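Local coordinates for carbohydrate esterase family 2 (CE2) (Chaetomium olivicolor, PDB 4XVH), which probably removes acetyl groups from xylan and related carbohydrates, pairing an SGNH-type hydrolase domain with an N-terminal beta-sandwich domain, at residues L15-F26 and K74-P85. Numbering follows the deposited sequence. Where two conformers were deposited one is given.
Sequences LSWPGTGVSFAF and KHTVVLRRRSEP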
loop_
_atom_site.group_PDB
_atom_site.type_symbol
_atom_site.label_atom_id
_atom_site.label_comp_id
_atom_site.label_asym_id
_atom_site.label_seq_id
_atom_site.Cartn_x
_atom_site.Cartn_y
_atom_site.Cartn_z
ATOM N N LEU A 15 -13.398 0.017 4.270
ATOM C CA LEU A 15 -12.096 0.537 3.882
ATOM C C LEU A 15 -11.072 -0.058 4.825
ATOM O O LEU A 15 -10.859 0.427 5.939
ATOM C CB LEU A 15 -12.082 2.056 3.924
ATOM C CG LEU A 15 -13.193 2.708 3.096
ATOM C CD1 LEU A 15 -12.976 4.223 3.202
ATOM C CD2 LEU A 15 -13.174 2.250 1.613
ATOM N N SER A 16 -10.466 -1.142 4.370
ATOM C CA SER A 16 -9.572 -1.943 5.196
ATOM C C SER A 16 -8.113 -1.746 4.782
ATOM O O SER A 16 -7.297 -1.275 5.568
ATOM C CB SER A 16 -9.951 -3.422 5.083
ATOM O OG SER A 16 -9.034 -4.208 5.811
ATOM N N TRP A 17 -7.762 -2.112 3.551
ATOM C CA TRP A 17 -6.386 -1.905 3.095
ATOM C C TRP A 17 -6.017 -0.404 3.003
ATOM O O TRP A 17 -6.885 0.458 2.833
ATOM C CB TRP A 17 -6.191 -2.602 1.733
ATOM C CG TRP A 17 -6.351 -4.090 1.792
ATOM C CD1 TRP A 17 -7.372 -4.832 1.242
ATOM C CD2 TRP A 17 -5.501 -5.032 2.489
ATOM N NE1 TRP A 17 -7.187 -6.176 1.529
ATOM C CE2 TRP A 17 -6.048 -6.323 2.286
ATOM C CE3 TRP A 17 -4.337 -4.906 3.265
ATOM C CZ2 TRP A 17 -5.459 -7.481 2.820
ATOM C CZ3 TRP A 17 -3.753 -6.062 3.789
ATOM C CH2 TRP A 17 -4.312 -7.327 3.558
ATOM N N PRO A 18 -4.718 -0.085 3.133
ATOM C CA PRO A 18 -4.263 1.292 2.937
ATOM C C PRO A 18 -4.622 1.771 1.545
ATOM O O PRO A 18 -4.601 0.970 0.599
ATOM C CB PRO A 18 -2.730 1.196 3.070
ATOM C CG PRO A 18 -2.493 -0.065 3.865
ATOM C CD PRO A 18 -3.589 -1.001 3.371
ATOM N N GLY A 19 -4.948 3.053 1.419
ATOM C CA GLY A 19 -5.186 3.635 0.102
ATOM C C GLY A 19 -6.596 3.416 -0.396
ATOM O O GLY A 19 -6.980 4.041 -1.391
ATOM N N THR A 20 -7.381 2.551 0.263
ATOM C CA THR A 20 -8.732 2.304 -0.257
ATOM C C THR A 20 -9.653 3.503 -0.013
ATOM O O THR A 20 -9.427 4.312 0.897
ATOM C CB THR A 20 -9.377 1.056 0.364
ATOM O OG1 THR A 20 -9.284 1.123 1.790
ATOM C CG2 THR A 20 -8.662 -0.219 -0.174
ATOM N N GLY A 21 -10.715 3.617 -0.801
ATOM C CA GLY A 21 -11.574 4.780 -0.653
ATOM C C GLY A 21 -12.592 4.935 -1.749
ATOM O O GLY A 21 -13.058 3.936 -2.309
ATOM N N VAL A 22 -12.982 6.174 -2.041
ATOM C CA VAL A 22 -14.052 6.389 -3.023
ATOM C C VAL A 22 -13.783 7.650 -3.820
ATOM O O VAL A 22 -13.100 8.583 -3.334
ATOM C CB VAL A 22 -15.454 6.501 -2.367
ATOM C CG1 VAL A 22 -15.882 5.176 -1.706
ATOM C CG2 VAL A 22 -15.501 7.673 -1.355
ATOM N N SER A 23 -14.269 7.672 -5.055
ATOM C CA SER A 23 -14.172 8.848 -5.899
ATOM C C SER A 23 -15.543 9.138 -6.496
ATOM O O SER A 23 -16.218 8.214 -6.968
ATOM C CB SER A 23 -13.121 8.634 -7.009
ATOM O OG SER A 23 -13.302 9.534 -8.101
ATOM N N PHE A 24 -15.960 10.394 -6.507
ATOM C CA PHE A 24 -17.237 10.730 -7.121
ATOM C C PHE A 24 -17.242 12.205 -7.477
ATOM O O PHE A 24 -16.279 12.937 -7.182
ATOM C CB PHE A 24 -18.419 10.349 -6.196
ATOM C CG PHE A 24 -18.432 11.053 -4.840
ATOM C CD1 PHE A 24 -17.770 10.508 -3.750
ATOM C CD2 PHE A 24 -19.160 12.232 -4.660
ATOM C CE1 PHE A 24 -17.801 11.152 -2.492
ATOM C CE2 PHE A 24 -19.200 12.898 -3.413
ATOM C CZ PHE A 24 -18.524 12.353 -2.327
ATOM N N ALA A 25 -18.289 12.635 -8.165
ATOM C CA ALA A 25 -18.433 14.043 -8.466
ATOM C C ALA A 25 -19.885 14.412 -8.236
ATOM O O ALA A 25 -20.778 13.556 -8.349
ATOM C CB ALA A 25 -17.999 14.342 -9.897
ATOM N N PHE A 26 -20.132 15.668 -7.883
ATOM C CA PHE A 26 -21.496 16.104 -7.687
ATOM C C PHE A 26 -21.634 17.546 -8.144
ATOM O O PHE A 26 -20.636 18.259 -8.338
ATOM C CB PHE A 26 -21.919 15.963 -6.217
ATOM C CG PHE A 26 -21.227 16.930 -5.285
ATOM C CD1 PHE A 26 -19.933 16.679 -4.831
ATOM C CD2 PHE A 26 -21.873 18.071 -4.844
ATOM C CE1 PHE A 26 -19.294 17.553 -3.977
ATOM C CE2 PHE A 26 -21.238 18.963 -3.990
ATOM C CZ PHE A 26 -19.953 18.711 -3.552
ATOM N N LYS A 74 -20.240 22.193 -9.909
ATOM C CA LYS A 74 -19.625 20.862 -9.984
ATOM C C LYS A 74 -18.403 20.743 -9.064
ATOM O O LYS A 74 -17.574 21.657 -8.992
ATOM C CB LYS A 74 -19.236 20.532 -11.439
ATOM C CG LYS A 74 -18.443 19.230 -11.554
ATOM C CD LYS A 74 -18.228 18.785 -12.990
ATOM C CE LYS A 74 -17.413 17.476 -13.026
ATOM N NZ LYS A 74 -17.208 17.022 -14.428
ATOM N N HIS A 75 -18.305 19.645 -8.325
ATOM C CA HIS A 75 -17.109 19.397 -7.528
ATOM C C HIS A 75 -16.733 17.914 -7.634
ATOM O O HIS A 75 -17.601 17.079 -7.899
ATOM C CB HIS A 75 -17.323 19.802 -6.069
ATOM C CG HIS A 75 -17.602 21.261 -5.900
ATOM N ND1 HIS A 75 -16.606 22.217 -5.908
ATOM C CD2 HIS A 75 -18.774 21.933 -5.789
ATOM C CE1 HIS A 75 -17.155 23.418 -5.791
ATOM N NE2 HIS A 75 -18.468 23.270 -5.710
ATOM N N THR A 76 -15.440 17.619 -7.496
ATOM C CA THR A 76 -14.949 16.246 -7.451
ATOM C C THR A 76 -14.520 15.946 -6.029
ATOM O O THR A 76 -14.028 16.823 -5.308
ATOM C CB THR A 76 -13.749 15.994 -8.395
ATOM O OG1 THR A 76 -12.650 16.838 -8.011
ATOM C CG2 THR A 76 -14.109 16.261 -9.855
ATOM N N VAL A 77 -14.704 14.696 -5.625
ATOM C CA VAL A 77 -14.317 14.252 -4.295
ATOM C C VAL A 77 -13.557 12.933 -4.412
ATOM O O VAL A 77 -14.040 11.970 -5.036
ATOM C CB VAL A 77 -15.536 14.065 -3.372
ATOM C CG1 VAL A 77 -15.096 13.623 -2.018
ATOM C CG2 VAL A 77 -16.350 15.372 -3.276
ATOM N N VAL A 78 -12.361 12.909 -3.834
ATOM C CA VAL A 78 -11.587 11.664 -3.710
ATOM C C VAL A 78 -11.188 11.473 -2.256
ATOM O O VAL A 78 -10.551 12.348 -1.653
ATOM C CB VAL A 78 -10.334 11.673 -4.603
ATOM C CG1 VAL A 78 -9.468 10.402 -4.379
ATOM C CG2 VAL A 78 -10.742 11.777 -6.063
ATOM N N LEU A 79 -11.622 10.360 -1.681
ATOM C CA LEU A 79 -11.252 9.959 -0.327
ATOM C C LEU A 79 -10.315 8.772 -0.361
ATOM O O LEU A 79 -10.651 7.744 -0.975
ATOM C CB LEU A 79 -12.508 9.564 0.474
ATOM C CG LEU A 79 -12.297 9.048 1.904
ATOM C CD1 LEU A 79 -11.996 10.232 2.797
ATOM C CD2 LEU A 79 -13.535 8.301 2.438
ATOM N N ARG A 80 -9.185 8.868 0.334
ATOM C CA ARG A 80 -8.294 7.728 0.433
ATOM C C ARG A 80 -7.745 7.486 1.833
ATOM O O ARG A 80 -7.343 8.440 2.508
ATOM C CB ARG A 80 -7.150 7.901 -0.531
ATOM C CG ARG A 80 -7.534 7.462 -1.940
ATOM C CD ARG A 80 -6.347 7.560 -2.769
ATOM N NE ARG A 80 -6.544 7.319 -4.201
ATOM C CZ ARG A 80 -6.631 6.122 -4.776
ATOM N NH1 ARG A 80 -6.668 5.021 -4.042
ATOM N NH2 ARG A 80 -6.721 6.034 -6.094
ATOM N N ARG A 81 -7.760 6.247 2.281
ATOM C CA ARG A 81 -7.212 5.866 3.550
ATOM C C ARG A 81 -5.712 6.072 3.566
ATOM O O ARG A 81 -5.031 5.585 2.743
ATOM C CB ARG A 81 -7.445 4.393 3.813
ATOM C CG ARG A 81 -8.377 4.044 4.924
ATOM C CD ARG A 81 -8.702 2.580 4.883
ATOM N NE ARG A 81 -8.004 1.684 5.769
ATOM C CZ ARG A 81 -7.999 1.757 7.079
ATOM N NH1 ARG A 81 -8.527 2.774 7.677
ATOM N NH2 ARG A 81 -7.399 0.850 7.773
ATOM N N ARG A 82 -5.230 6.712 4.594
ATOM C CA ARG A 82 -3.794 6.890 4.794
ATOM C C ARG A 82 -3.180 5.699 5.548
ATOM O O ARG A 82 -1.976 5.434 5.431
ATOM C CB ARG A 82 -3.531 8.163 5.625
ATOM C CG ARG A 82 -3.929 9.466 4.953
ATOM C CD ARG A 82 -4.159 10.554 5.975
ATOM N NE ARG A 82 -2.988 10.856 6.800
ATOM C CZ ARG A 82 -1.997 11.686 6.439
ATOM N NH1 ARG A 82 -2.018 12.319 5.266
ATOM N NH2 ARG A 82 -0.981 11.920 7.278
ATOM N N SER A 83 -4.008 5.039 6.369
ATOM C CA SER A 83 -3.532 4.118 7.394
ATOM C C SER A 83 -3.910 2.670 7.119
ATOM O O SER A 83 -4.461 2.352 6.054
ATOM C CB SER A 83 -4.076 4.538 8.777
ATOM O OG SER A 83 -5.495 4.610 8.759
ATOM N N GLU A 84 -3.657 1.788 8.085
ATOM C CA GLU A 84 -3.673 0.349 7.789
ATOM C C GLU A 84 -4.593 -0.447 8.728
ATOM O O GLU A 84 -4.981 0.039 9.789
ATOM C CB GLU A 84 -2.239 -0.202 7.867
ATOM C CG GLU A 84 -1.708 -0.217 9.324
ATOM C CD GLU A 84 -0.298 -0.781 9.410
ATOM O OE1 GLU A 84 -0.127 -1.999 9.120
ATOM O OE2 GLU A 84 0.626 0.005 9.740
ATOM N N PRO A 85 -4.934 -1.678 8.339
ATOM C CA PRO A 85 -5.900 -2.448 9.128
ATOM C C PRO A 85 -5.483 -2.680 10.574
ATOM O O PRO A 85 -6.356 -2.774 11.440
ATOM C CB PRO A 85 -5.988 -3.793 8.385
ATOM C CG PRO A 85 -5.208 -3.651 7.143
ATOM C CD PRO A 85 -4.659 -2.282 7.025
#
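Two antiparallel strands of the N-terminal jelly-roll sandwich, 21-26 and 74-81, illustrate how the end of a strand pair passes into a loop held by arginines. Paired backbone bonds join Val22 to Leu79, Phe24 to Val77 and Phe26 to His75. On the face carrying these residues, turned to strand 88-97 of the second sheet, Val77 wedges between two phenylalanines: its CB lies over the Phe24 ring, 3.8 Å from the centroid in a CH-pi contact, while CG2 meets the Phe26 ring at its edge, 3.7 Å from CE1. A chi1 of 61° in Phe24 leans the ring towards strand 74-81, over Val77. The type II turn Trp17-Thr20 is held by the Arg81 backbone, which pairs with Gly19 N and Thr20 O, and by extended Arg80, whose NH1 meets Gly19 O in the guanidinium plane at 2.8 Å. Arg81, bent at chi3 (99°), grips Ser16 O side-on with NE (3.0 Å) and NH2 (3.1 Å), both from one face of that carbonyl; Asn42 and Gly88 take further bonds. Leu15 O and Ser83 O lie over opposite guanidinium faces, not hydrogen-bonded to it. Buried Arg81 thus ties down the Ser16 carbonyl near Glu84, which bonds pocket residue Ser162 where beta-sandwich and SGNH hydrolase domains join.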